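Local coordinates for kcn28 (Kitasatospora, PDB 6J31), which is of unknown function but has a two-domain GT-B fold, with a C-terminal half resembling the erythromycin biosynthesis protein CIII-like family, at residues G5-V10 against P101-Y106; S11-G16 against Y57-P62; D83-M88 against A110-V115; Y106-Y111 against S124-P129. One frame throughout, in Å; residues are numbered along the deposited sequence.

How the interactions relate
Interactions 1 and 4 are sheet contacts in the core of the N-terminal domain: both use strand 103-107, they share Tyr106, and each pairs that strand in parallel with a different neighbour. Both rest on backbone hydrogen bonds, but interaction 1 has mostly apolar side chains on its faces, whereas interaction 4 is more polar, with two waters and an Asx turn, and runs on into the BG9 pocket. Interaction 3 is also buried but has no hydrogen bond across it, being apolar packing of helix 74-96 on the start of segment 110-115. Interaction 2 lies between loops, is only partly buried, and relies on a single hydrogen bond plus light packing. It meets interaction 3 where Ala60 N reaches Asp84 OD1.

Interaction 1: G5-V10 against P101-Y106; sequences GHIAMV and PDVFLY
Backbone hydrogen bonds join strand 6-10 to strand 103-106 in parallel, their short axes 23° apart and Ile7, Ala8, Met9 and Val10 level with Val103, Phe104, Leu105 and Tyr106. The bonding zigzags as parallel pairing requires: Ala8 N reaches Val103 O at 3.1 Å, and Leu105 N returns to Ala8 O at 2.6 Å. Val10 N then binds Leu105 O. Ahead of these, Asp102 N donates to His6 O at 2.7 Å.

Asp102 adds a bond from its side chain. Its OD2 accepts from His6 N at 2.8 Å on the anti side of the carboxylate, 29° out of plane, so the residue holds His6 through both its backbone and its carboxylate.

One aromatic contact belongs to His6 and Pro101. CG of His6 is anti to the backbone N (chi1 176°), which lays one face of the imidazole against Pro101 CB, 3.7 Å from the ring centroid in a CH-pi contact. The far ring nitrogen, NE2, is hydrogen-bonded to Thr36.

Apolar packing divides between the two faces. On one, Ile7 CG1 lies beside Val103 CG1 at 3.9 Å, and Met9 crosses Leu105 with Met9 SD 3.7 Å from Leu105 CB. On the other, Ala8 CB fits against Pro101 CG at 3.6 Å and also touches the Phe104 ring.

Strand 34-39 flanks 6-10 on its other edge, bonding through Arg34, Thr36 and Ala38. Helices 74-96 and 112-120 cover the face of Ala8, Val10 and Phe104, with Tyr96 packed edge-to-face on Phe104.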
loop_
_atom_site.group_PDB
_atom_site.type_symbol
_atom_site.label_atom_id
_atom_site.label_comp_id
_atom_site.label_asym_id
_atom_site.label_seq_id
_atom_site.Cartn_x
_atom_site.Cartn_y
_atom_site.Cartn_z
ATOM N N GLY A 5 -0.801 10.293 -27.236
ATOM C CA GLY A 5 -0.506 11.135 -26.098
ATOM C C GLY A 5 0.540 10.536 -25.173
ATOM O O GLY A 5 0.756 9.326 -25.118
ATOM N N HIS A 6 1.179 11.416 -24.415
ATOM C CA HIS A 6 2.269 11.052 -23.523
ATOM C C HIS A 6 1.786 11.158 -22.081
ATOM O O HIS A 6 1.412 12.244 -21.623
ATOM C CB HIS A 6 3.480 11.953 -23.772
ATOM C CG HIS A 6 4.621 11.717 -22.833
ATOM N ND1 HIS A 6 5.643 12.626 -22.667
ATOM C CD2 HIS A 6 4.899 10.683 -22.004
ATOM C CE1 HIS A 6 6.503 12.162 -21.777
ATOM N NE2 HIS A 6 6.071 10.986 -21.356
ATOM N N ILE A 7 1.787 10.026 -21.378
ATOM C CA ILE A 7 1.424 9.949 -19.967
ATOM C C ILE A 7 2.694 9.689 -19.168
ATOM O O ILE A 7 3.427 8.738 -19.458
ATOM C CB ILE A 7 0.392 8.838 -19.707
ATOM C CG1 ILE A 7 -0.926 9.137 -20.421
ATOM C CG2 ILE A 7 0.172 8.647 -18.215
ATOM C CD1 ILE A 7 -1.878 7.972 -20.429
ATOM N N ALA A 8 2.951 10.523 -18.164
ATOM C CA ALA A 8 4.127 10.383 -17.313
ATOM C C ALA A 8 3.699 9.944 -15.921
ATOM O O ALA A 8 2.980 10.672 -15.228
ATOM C CB ALA A 8 4.920 11.687 -17.234
ATOM N N MET A 9 4.160 8.769 -15.515
ATOM C CA MET A 9 3.952 8.239 -14.178
ATOM C C MET A 9 5.211 8.480 -13.354
ATOM O O MET A 9 6.329 8.342 -13.861
ATOM C CB MET A 9 3.628 6.743 -14.240
ATOM C CG MET A 9 3.528 6.045 -12.892
ATOM S SD MET A 9 2.185 6.650 -11.861
ATOM C CE MET A 9 2.460 5.709 -10.362
ATOM N N VAL A 10 5.030 8.904 -12.104
ATOM C CA VAL A 10 6.136 9.139 -11.181
ATOM C C VAL A 10 5.816 8.443 -9.866
ATOM O O VAL A 10 4.707 8.579 -9.339
ATOM C CB VAL A 10 6.386 10.645 -10.940
ATOM C CG1 VAL A 10 7.679 10.853 -10.156
ATOM C CG2 VAL A 10 6.417 11.420 -12.258
ATOM N N PRO A 101 4.905 15.860 -20.822
ATOM C CA PRO A 101 3.784 14.939 -21.026
ATOM C C PRO A 101 2.448 15.670 -21.057
ATOM O O PRO A 101 2.336 16.844 -20.699
ATOM C CB PRO A 101 3.878 14.014 -19.810
ATOM C CG PRO A 101 4.382 14.929 -18.729
ATOM C CD PRO A 101 5.345 15.887 -19.415
ATOM N N ASP A 102 1.433 14.949 -21.541
ATOM C CA ASP A 102 0.072 15.476 -21.538
ATOM C C ASP A 102 -0.537 15.467 -20.144
ATOM O O ASP A 102 -1.412 16.287 -19.846
ATOM C CB ASP A 102 -0.797 14.684 -22.511
ATOM C CG ASP A 102 -0.367 14.872 -23.946
ATOM O OD1 ASP A 102 -0.239 16.041 -24.363
ATOM O OD2 ASP A 102 -0.150 13.863 -24.650
ATOM N N VAL A 103 -0.112 14.539 -19.291
ATOM C CA VAL A 103 -0.608 14.469 -17.925
ATOM C C VAL A 103 0.467 13.823 -17.063
ATOM O O VAL A 103 1.222 12.960 -17.520
ATOM C CB VAL A 103 -1.949 13.698 -17.855
ATOM C CG1 VAL A 103 -1.779 12.286 -18.376
ATOM C CG2 VAL A 103 -2.497 13.687 -16.438
ATOM N N PHE A 104 0.538 14.260 -15.810
ATOM C CA PHE A 104 1.425 13.683 -14.809
ATOM C C PHE A 104 0.602 12.817 -13.863
ATOM O O PHE A 104 -0.326 13.311 -13.217
ATOM C CB PHE A 104 2.143 14.772 -14.012
ATOM C CG PHE A 104 3.450 15.199 -14.598
ATOM C CD1 PHE A 104 4.549 14.358 -14.553
ATOM C CD2 PHE A 104 3.589 16.452 -15.176
ATOM C CE1 PHE A 104 5.762 14.750 -15.084
ATOM C CE2 PHE A 104 4.805 16.852 -15.707
ATOM C CZ PHE A 104 5.889 15.997 -15.662
ATOM N N LEU A 105 0.937 11.534 -13.790
ATOM C CA LEU A 105 0.419 10.637 -12.765
ATOM C C LEU A 105 1.498 10.483 -11.705
ATOM O O LEU A 105 2.667 10.279 -12.043
ATOM C CB LEU A 105 0.068 9.263 -13.340
ATOM C CG LEU A 105 -0.869 9.153 -14.542
ATOM C CD1 LEU A 105 -1.175 7.678 -14.826
ATOM C CD2 LEU A 105 -2.144 9.964 -14.352
ATOM N N TYR A 106 1.122 10.588 -10.434
ATOM C CA TYR A 106 2.133 10.513 -9.390
ATOM C C TYR A 106 1.613 9.807 -8.146
ATOM O O TYR A 106 0.501 10.068 -7.684
ATOM C CB TYR A 106 2.647 11.915 -9.026
ATOM C CG TYR A 106 1.607 12.829 -8.413
ATOM C CD1 TYR A 106 0.685 13.503 -9.206
ATOM C CD2 TYR A 106 1.565 13.033 -7.040
ATOM C CE1 TYR A 106 -0.260 14.343 -8.639
ATOM C CE2 TYR A 106 0.630 13.865 -6.471
ATOM C CZ TYR A 106 -0.282 14.514 -7.271
ATOM O OH TYR A 106 -1.206 15.341 -6.686
#

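Interaction 2: S11-G16 against Y57-P62; sequences SVPSRG and YTSALP
Tyr57 meets Ser11 at the edge of its ring: Ser11 O lies near the ring plane and accepts the hydrogen bond from Tyr57 OH at 2.8 Å. The donor is tilted 21° from the carbonyl plane. With CG set between the backbone N and the carbonyl carbon (chi1 79°), the phenol spans the gap to the other loop, where its OH also touches Val12 CG1. Met88 and Gln91 of helix 74-96 pack against Tyr57. Ser11 OG is not involved, being bonded to His17 O.

Both segments are loops that leave parallel strands, 6-10 and 53-56, at their C-terminal ends, the side of the Rossmann-like sheet that faces the cleft in GT-B proteins. The Ser14 side chain is about 6 Å from BG9 between nearest atoms, and Leu61 touches the pocket residue Phe81.

Ser59 shapes the second loop through an ST turn, its OG accepting from Leu61 N at 3.0 Å with an N-H...O angle of 150°. The same oxygen lies 3.6 Å from Pro13 CD. Beyond the turn, Leu61 inserts a single methyl: CD1 meets Val12 CB at 4.0 Å and Ser14 OG at 3.8 Å.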
loop_
_atom_site.group_PDB
_atom_site.type_symbol
_atom_site.label_atom_id
_atom_site.label_comp_id
_atom_site.label_asym_id
_atom_site.label_seq_id
_atom_site.Cartn_x
_atom_site.Cartn_y
_atom_site.Cartn_z
ATOM N N SER A 11 6.780 7.700 -9.336
ATOM C CA SER A 11 6.607 7.062 -8.040
ATOM C C SER A 11 7.957 7.009 -7.342
ATOM O O SER A 11 8.923 7.649 -7.764
ATOM C CB SER A 11 5.979 5.670 -8.162
ATOM O OG SER A 11 5.599 5.197 -6.878
ATOM N N VAL A 12 8.003 6.257 -6.247
ATOM C CA VAL A 12 9.189 6.158 -5.402
ATOM C C VAL A 12 9.539 4.684 -5.253
ATOM O O VAL A 12 8.689 3.805 -5.468
ATOM C CB VAL A 12 8.951 6.819 -4.024
ATOM C CG1 VAL A 12 8.525 8.271 -4.203
ATOM C CG2 VAL A 12 7.907 6.039 -3.243
ATOM N N PRO A 13 10.785 4.375 -4.875
ATOM C CA PRO A 13 11.188 2.964 -4.758
ATOM C C PRO A 13 10.646 2.242 -3.530
ATOM O O PRO A 13 10.780 1.011 -3.465
ATOM C CB PRO A 13 12.721 3.051 -4.710
ATOM C CG PRO A 13 12.991 4.386 -4.113
ATOM C CD PRO A 13 11.928 5.287 -4.671
ATOM N N SER A 14 10.037 2.943 -2.570
ATOM C CA SER A 14 9.471 2.279 -1.399
ATOM C C SER A 14 8.445 1.231 -1.822
ATOM O O SER A 14 7.702 1.424 -2.788
ATOM C CB SER A 14 8.830 3.306 -0.466
ATOM O OG SER A 14 9.758 4.315 -0.105
ATOM N N ARG A 15 8.402 0.117 -1.085
ATOM C CA ARG A 15 7.744 -1.077 -1.614
ATOM C C ARG A 15 6.226 -0.927 -1.710
ATOM O O ARG A 15 5.609 -1.498 -2.618
ATOM C CB ARG A 15 8.097 -2.303 -0.773
ATOM C CG ARG A 15 7.813 -3.602 -1.515
ATOM C CD ARG A 15 8.294 -3.454 -2.964
ATOM N NE ARG A 15 7.507 -4.197 -3.945
ATOM C CZ ARG A 15 6.446 -3.717 -4.587
ATOM N NH1 ARG A 15 6.017 -2.485 -4.351
ATOM N NH2 ARG A 15 5.814 -4.475 -5.471
ATOM N N GLY A 16 5.607 -0.175 -0.811
ATOM C CA GLY A 16 4.168 -0.073 -0.930
ATOM C C GLY A 16 3.667 0.824 -2.043
ATOM O O GLY A 16 2.455 1.013 -2.176
ATOM N N TYR A 57 15.693 8.459 -11.885
ATOM C CA TYR A 57 16.120 9.554 -11.032
ATOM C C TYR A 57 16.608 8.951 -9.726
ATOM O O TYR A 57 16.205 7.850 -9.343
ATOM C CB TYR A 57 14.997 10.584 -10.790
ATOM C CG TYR A 57 13.970 10.181 -9.752
ATOM C CD1 TYR A 57 14.197 10.392 -8.395
ATOM C CD2 TYR A 57 12.768 9.590 -10.127
ATOM C CE1 TYR A 57 13.266 10.021 -7.444
ATOM C CE2 TYR A 57 11.826 9.219 -9.176
ATOM C CZ TYR A 57 12.083 9.437 -7.837
ATOM O OH TYR A 57 11.164 9.076 -6.876
ATOM N N THR A 58 17.470 9.688 -9.033
ATOM C CA THR A 58 18.071 9.210 -7.796
ATOM C C THR A 58 17.179 9.588 -6.621
ATOM O O THR A 58 16.950 10.773 -6.357
ATOM C CB THR A 58 19.476 9.780 -7.614
ATOM O OG1 THR A 58 20.307 9.339 -8.693
ATOM C CG2 THR A 58 20.080 9.320 -6.289
ATOM N N SER A 59 16.669 8.575 -5.931
ATOM C CA SER A 59 15.826 8.782 -4.767
ATOM C C SER A 59 16.681 9.008 -3.530
ATOM O O SER A 59 17.747 8.404 -3.376
ATOM C CB SER A 59 14.915 7.575 -4.546
ATOM O OG SER A 59 14.207 7.680 -3.323
ATOM N N ALA A 60 16.212 9.889 -2.655
ATOM C CA ALA A 60 16.827 10.084 -1.352
ATOM C C ALA A 60 16.170 9.234 -0.273
ATOM O O ALA A 60 16.621 9.265 0.875
ATOM C CB ALA A 60 16.774 11.563 -0.952
ATOM N N LEU A 61 15.091 8.502 -0.606
ATOM C CA LEU A 61 14.466 7.622 0.372
ATOM C C LEU A 61 15.293 6.348 0.523
ATOM O O LEU A 61 15.723 5.763 -0.478
ATOM C CB LEU A 61 13.040 7.268 -0.045
ATOM C CG LEU A 61 12.071 8.434 -0.248
ATOM C CD1 LEU A 61 10.693 7.923 -0.636
ATOM C CD2 LEU A 61 11.987 9.292 0.998
ATOM N N PRO A 62 15.522 5.889 1.759
ATOM C CA PRO A 62 16.355 4.710 2.015
ATOM C C PRO A 62 15.651 3.393 1.687
ATOM O O PRO A 62 14.663 3.051 2.336
ATOM C CB PRO A 62 16.650 4.822 3.513
ATOM C CG PRO A 62 15.452 5.529 4.066
ATOM C CD PRO A 62 15.065 6.527 3.007
#

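Interaction 3: D83-M88 against A110-V115; sequences DDAVGM and AYPARV
Ala85 and Pro112 form the close part of this contact, together with Met88. The proline's CG sits 3.7 Å from Ala85 CA and 3.8 Å from Ala85 CB, which brings the two backbones together, CA to CA 5.9 Å. Beside it, Ala85 CB is 3.5 Å from Tyr111 OH and approaches the ring obliquely. Tyr111 itself is backed by its neighbour, for Pro112 CD stands 3.4 Å above one ring face, displaced to the rim, so proline and tyrosine meet the alanine as one surface. Trp164 of helix 152-167 touches Ala85, Tyr111 and Pro112 together. Met88 completes the tight patch: a chi1 of -169° swings its CG to the far side from its own N, and the sulfur crosses the proline at about a right angle, with Met88 SD 3.9 Å from Pro112 CG. The chain then bends at chi3 (-59°), and CE passes on to touch Leu109 O and Tyr57 OH.

Against Ala110 the fit is looser, Met88 SD to Ala110 CB being 4.3 Å. No hydrogen bond crosses between the segments. On the outer side of the helix Asp83, Val86 and Gly87 are partly exposed and take no part, and Asp83 OD1 forms a salt bridge with Arg160.

Ala85, Met88 and Pro112 bring helix 74-96 against the start of helix 112-120, two helices side by side on one face of the parallel sheet, as in the Rossmann-like domains of the GT-B fold.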
loop_
_atom_site.group_PDB
_atom_site.type_symbol
_atom_site.label_atom_id
_atom_site.label_comp_id
_atom_site.label_asym_id
_atom_site.label_seq_id
_atom_site.Cartn_x
_atom_site.Cartn_y
_atom_site.Cartn_z
ATOM N N ASP A 83 13.997 16.057 1.962
ATOM C CA ASP A 83 15.207 15.917 1.158
ATOM C C ASP A 83 14.900 15.250 -0.173
ATOM O O ASP A 83 15.422 15.656 -1.217
ATOM C CB ASP A 83 16.266 15.114 1.912
ATOM C CG ASP A 83 16.905 15.896 3.045
ATOM O OD1 ASP A 83 16.682 17.125 3.148
ATOM O OD2 ASP A 83 17.660 15.273 3.820
ATOM N N ASP A 84 14.068 14.206 -0.151
ATOM C CA ASP A 84 13.705 13.531 -1.392
ATOM C C ASP A 84 12.905 14.450 -2.308
ATOM O O ASP A 84 13.112 14.449 -3.526
ATOM C CB ASP A 84 12.922 12.254 -1.090
ATOM C CG ASP A 84 12.722 11.390 -2.322
ATOM O OD1 ASP A 84 13.729 11.016 -2.964
ATOM O OD2 ASP A 84 11.553 11.092 -2.650
ATOM N N ALA A 85 11.984 15.239 -1.744
ATOM C CA ALA A 85 11.213 16.169 -2.566
ATOM C C ALA A 85 12.112 17.225 -3.195
ATOM O O ALA A 85 11.959 17.556 -4.376
ATOM C CB ALA A 85 10.113 16.828 -1.731
ATOM N N VAL A 86 13.060 17.758 -2.421
ATOM C CA VAL A 86 13.983 18.762 -2.946
ATOM C C VAL A 86 14.849 18.164 -4.050
ATOM O O VAL A 86 15.136 18.821 -5.057
ATOM C CB VAL A 86 14.829 19.348 -1.798
ATOM C CG1 VAL A 86 15.984 20.171 -2.333
ATOM C CG2 VAL A 86 13.957 20.193 -0.884
ATOM N N GLY A 87 15.285 16.913 -3.874
ATOM C CA GLY A 87 16.105 16.263 -4.888
ATOM C C GLY A 87 15.329 15.818 -6.117
ATOM O O GLY A 87 15.877 15.766 -7.223
ATOM N N MET A 88 14.072 15.408 -5.929
ATOM C CA MET A 88 13.302 14.848 -7.038
ATOM C C MET A 88 12.955 15.903 -8.082
ATOM O O MET A 88 13.078 15.659 -9.288
ATOM C CB MET A 88 12.030 14.186 -6.508
ATOM C CG MET A 88 11.292 13.350 -7.532
ATOM S SD MET A 88 9.681 12.789 -6.948
ATOM C CE MET A 88 10.120 11.863 -5.482
ATOM N N ALA A 110 5.303 11.068 -4.560
ATOM C CA ALA A 110 5.909 11.691 -5.728
ATOM C C ALA A 110 5.245 13.025 -6.060
ATOM O O ALA A 110 5.204 13.442 -7.221
ATOM C CB ALA A 110 5.852 10.748 -6.928
ATOM N N TYR A 111 4.757 13.717 -5.035
ATOM C CA TYR A 111 4.088 15.004 -5.180
ATOM C C TYR A 111 4.957 16.105 -5.796
ATOM O O TYR A 111 4.389 17.089 -6.286
ATOM C CB TYR A 111 3.541 15.472 -3.823
ATOM C CG TYR A 111 4.583 15.548 -2.738
ATOM C CD1 TYR A 111 5.302 16.718 -2.515
ATOM C CD2 TYR A 111 4.861 14.444 -1.943
ATOM C CE1 TYR A 111 6.268 16.787 -1.519
ATOM C CE2 TYR A 111 5.821 14.501 -0.952
ATOM C CZ TYR A 111 6.522 15.670 -0.745
ATOM O OH TYR A 111 7.477 15.706 0.241
ATOM N N PRO A 112 6.299 16.032 -5.805
ATOM C CA PRO A 112 7.045 17.017 -6.609
ATOM C C PRO A 112 6.635 17.020 -8.070
ATOM O O PRO A 112 6.775 18.054 -8.736
ATOM C CB PRO A 112 8.508 16.589 -6.431
ATOM C CG PRO A 112 8.539 16.028 -5.073
ATOM C CD PRO A 112 7.232 15.275 -4.939
ATOM N N ALA A 113 6.105 15.908 -8.582
ATOM C CA ALA A 113 5.578 15.908 -9.940
ATOM C C ALA A 113 4.412 16.876 -10.085
ATOM O O ALA A 113 4.248 17.489 -11.145
ATOM C CB ALA A 113 5.157 14.493 -10.343
ATOM N N ARG A 114 3.596 17.037 -9.039
ATOM C CA ARG A 114 2.518 18.019 -9.109
ATOM C C ARG A 114 3.067 19.439 -9.175
ATOM O O ARG A 114 2.555 20.271 -9.933
ATOM C CB ARG A 114 1.583 17.879 -7.911
ATOM C CG ARG A 114 0.488 18.926 -7.880
ATOM C CD ARG A 114 -0.318 18.857 -6.594
ATOM N NE ARG A 114 -1.432 19.801 -6.612
ATOM C CZ ARG A 114 -2.228 20.052 -5.577
ATOM N NH1 ARG A 114 -2.036 19.447 -4.413
ATOM N NH2 ARG A 114 -3.218 20.921 -5.710
ATOM N N VAL A 115 4.122 19.724 -8.404
ATOM C CA VAL A 115 4.753 21.040 -8.474
ATOM C C VAL A 115 5.225 21.307 -9.891
ATOM O O VAL A 115 5.020 22.395 -10.443
ATOM C CB VAL A 115 5.916 21.132 -7.468
ATOM C CG1 VAL A 115 6.657 22.461 -7.621
ATOM C CG2 VAL A 115 5.418 20.942 -6.041
#

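Interaction 4: Y106-Y111 against S124-P129; sequences YDVLAY and SIQISP. With BG9 ((2E,2'E)-3,3'-(1,2-phenylene)di(prop-2-enoic acid)), chain I.
Tyr106 lays one ring face over Gln126. A chi1 of 64° tucks its CG over the main chain, flanked by N and C, and the ring folds across the neighbouring strand until Gln126 CA lies 3.9 Å from the centroid, a CH-pi contact. The glutamine continues extended, its amide plane turned 64° from the ring, and its OE1 is bonded to Ser185. At the ring edge a water lies in plane, 2.9 Å from Tyr106 OH and 2.8 Å from Ser124 OG, linking the two hydroxyls.

Val108 turns CG2 to Ser128 and Pro129, 3.5 Å from Ser128 CA, while CG1 faces BG9, 3.9 Å from BG9 C1, and also nears the Gln126 amide. Leu109 adds CD2 against BG9 C7.

Asp107 crosses Pro129 at about a right angle, OD1 beside the proline CD. A second water donates to Asp107 OD1 at 2.6 Å and also to Ile127 O, and His17 ND1 bonds OD1 as well. The other oxygen, Asp107 OD2, accepts from Leu109 N at 2.9 Å in an Asx turn just where the chain leaves the strand; Leu109 lies in the BG9 pocket.

Beneath the side chains Ile127 N binds Tyr106 O at 2.7 Å, and Tyr106 N binds Ile125 O. The strands belong to one beta-alpha-beta unit. Helix 112-120 covers Tyr106 and Ser124 with Arg114, strand 6-10 borders 103-107, and strand 185-187 borders 124-128.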
loop_
_atom_site.group_PDB
_atom_site.type_symbol
_atom_site.label_atom_id
_atom_site.label_comp_id
_atom_site.label_asym_id
_atom_site.label_seq_id
_atom_site.Cartn_x
_atom_site.Cartn_y
_atom_site.Cartn_z
ATOM N N TYR A 106 1.122 10.588 -10.434
ATOM C CA TYR A 106 2.133 10.513 -9.390
ATOM C C TYR A 106 1.613 9.807 -8.146
ATOM O O TYR A 106 0.501 10.068 -7.684
ATOM C CB TYR A 106 2.647 11.915 -9.026
ATOM C CG TYR A 106 1.607 12.829 -8.413
ATOM C CD1 TYR A 106 0.685 13.503 -9.206
ATOM C CD2 TYR A 106 1.565 13.033 -7.040
ATOM C CE1 TYR A 106 -0.260 14.343 -8.639
ATOM C CE2 TYR A 106 0.630 13.865 -6.471
ATOM C CZ TYR A 106 -0.282 14.514 -7.271
ATOM O OH TYR A 106 -1.206 15.341 -6.686
ATOM N N ASP A 107 2.454 8.943 -7.590
ATOM C CA ASP A 107 2.199 8.345 -6.293
ATOM C C ASP A 107 2.169 9.433 -5.217
ATOM O O ASP A 107 2.653 10.547 -5.421
ATOM C CB ASP A 107 3.286 7.313 -5.990
ATOM C CG ASP A 107 3.196 6.765 -4.592
ATOM O OD1 ASP A 107 2.354 5.876 -4.353
ATOM O OD2 ASP A 107 3.936 7.265 -3.721
ATOM N N VAL A 108 1.589 9.092 -4.058
ATOM C CA VAL A 108 1.431 10.057 -2.968
ATOM C C VAL A 108 2.769 10.678 -2.586
ATOM O O VAL A 108 2.850 11.874 -2.282
ATOM C CB VAL A 108 0.773 9.385 -1.746
ATOM C CG1 VAL A 108 0.503 10.406 -0.643
ATOM C CG2 VAL A 108 -0.502 8.702 -2.138
ATOM N N LEU A 109 3.837 9.883 -2.596
ATOM C CA LEU A 109 5.157 10.371 -2.215
ATOM C C LEU A 109 5.900 11.023 -3.372
ATOM O O LEU A 109 7.011 11.523 -3.171
ATOM C CB LEU A 109 5.996 9.221 -1.638
ATOM C CG LEU A 109 5.477 8.557 -0.354
ATOM C CD1 LEU A 109 6.437 7.497 0.149
ATOM C CD2 LEU A 109 5.239 9.587 0.725
ATOM N N ALA A 110 5.303 11.068 -4.560
ATOM C CA ALA A 110 5.909 11.691 -5.728
ATOM C C ALA A 110 5.245 13.025 -6.060
ATOM O O ALA A 110 5.204 13.442 -7.221
ATOM C CB ALA A 110 5.852 10.748 -6.928
ATOM N N TYR A 111 4.757 13.717 -5.035
ATOM C CA TYR A 111 4.088 15.004 -5.180
ATOM C C TYR A 111 4.957 16.105 -5.796
ATOM O O TYR A 111 4.389 17.089 -6.286
ATOM C CB TYR A 111 3.541 15.472 -3.823
ATOM C CG TYR A 111 4.583 15.548 -2.738
ATOM C CD1 TYR A 111 5.302 16.718 -2.515
ATOM C CD2 TYR A 111 4.861 14.444 -1.943
ATOM C CE1 TYR A 111 6.268 16.787 -1.519
ATOM C CE2 TYR A 111 5.821 14.501 -0.952
ATOM C CZ TYR A 111 6.522 15.670 -0.745
ATOM O OH TYR A 111 7.477 15.706 0.241
ATOM N N SER A 124 -2.477 17.043 -13.479
ATOM C CA SER A 124 -1.880 15.991 -12.670
ATOM C C SER A 124 -2.963 15.195 -11.947
ATOM O O SER A 124 -4.024 15.724 -11.604
ATOM C CB SER A 124 -0.892 16.570 -11.649
ATOM O OG SER A 124 -1.565 17.315 -10.647
ATOM N N ILE A 125 -2.695 13.904 -11.748
ATOM C CA ILE A 125 -3.594 12.995 -11.039
ATOM C C ILE A 125 -2.782 12.211 -10.021
ATOM O O ILE A 125 -1.819 11.529 -10.387
ATOM C CB ILE A 125 -4.317 12.027 -11.991
ATOM C CG1 ILE A 125 -5.053 12.788 -13.091
ATOM C CG2 ILE A 125 -5.270 11.127 -11.207
ATOM C CD1 ILE A 125 -5.531 11.904 -14.205
ATOM N N GLN A 126 -3.183 12.279 -8.757
ATOM C CA GLN A 126 -2.531 11.483 -7.729
ATOM C C GLN A 126 -2.999 10.034 -7.803
ATOM O O GLN A 126 -4.178 9.759 -8.049
ATOM C CB GLN A 126 -2.828 12.052 -6.345
ATOM C CG GLN A 126 -2.174 11.294 -5.206
ATOM C CD GLN A 126 -2.872 11.542 -3.883
ATOM O OE1 GLN A 126 -4.014 11.122 -3.686
ATOM N NE2 GLN A 126 -2.205 12.251 -2.981
ATOM N N ILE A 127 -2.064 9.109 -7.609
ATOM C CA ILE A 127 -2.355 7.683 -7.504
ATOM C C ILE A 127 -2.042 7.277 -6.070
ATOM O O ILE A 127 -0.871 7.177 -5.688
ATOM C CB ILE A 127 -1.542 6.854 -8.508
ATOM C CG1 ILE A 127 -1.621 7.470 -9.907
ATOM C CG2 ILE A 127 -2.042 5.410 -8.545
ATOM C CD1 ILE A 127 -2.979 7.328 -10.573
ATOM N N SER A 128 -3.082 7.057 -5.263
ATOM C CA SER A 128 -2.898 6.757 -3.846
ATOM C C SER A 128 -2.974 5.259 -3.613
ATOM O O SER A 128 -4.018 4.651 -3.899
ATOM C CB SER A 128 -3.947 7.469 -3.005
ATOM O OG SER A 128 -3.833 7.076 -1.649
ATOM N N PRO A 129 -1.920 4.623 -3.087
ATOM C CA PRO A 129 -1.967 3.170 -2.867
ATOM C C PRO A 129 -2.720 2.743 -1.620
ATOM O O PRO A 129 -2.966 1.541 -1.448
ATOM C CB PRO A 129 -0.485 2.800 -2.754
ATOM C CG PRO A 129 0.131 4.013 -2.137
ATOM C CD PRO A 129 -0.602 5.188 -2.749
HETATM C C1 BG9 I . -0.039 8.263 2.536
HETATM C C2 BG9 I . 0.701 8.825 3.577
HETATM C C3 BG9 I . 2.002 8.390 3.827
HETATM C C4 BG9 I . 2.575 7.397 3.018
HETATM C C5 BG9 I . 1.834 6.839 1.976
HETATM C C6 BG9 I . 0.529 7.272 1.735
HETATM C C7 BG9 I . 4.018 6.902 3.262
HETATM C C8 BG9 I . 4.260 5.838 4.031
HETATM C C9 BG9 I . 5.711 5.367 4.251
HETATM C C10 BG9 I . 2.788 9.037 4.983
HETATM C C11 BG9 I . 2.104 9.646 5.957
HETATM C C12 BG9 I . 2.857 10.316 7.121
HETATM O O2 BG9 I . 2.582 11.429 7.425
HETATM O O3 BG9 I . 6.243 6.037 5.370
HETATM O O HOH W 1 -3.076 16.706 -8.351
HETATM O O HOH W 2 0.899 4.507 -5.993
#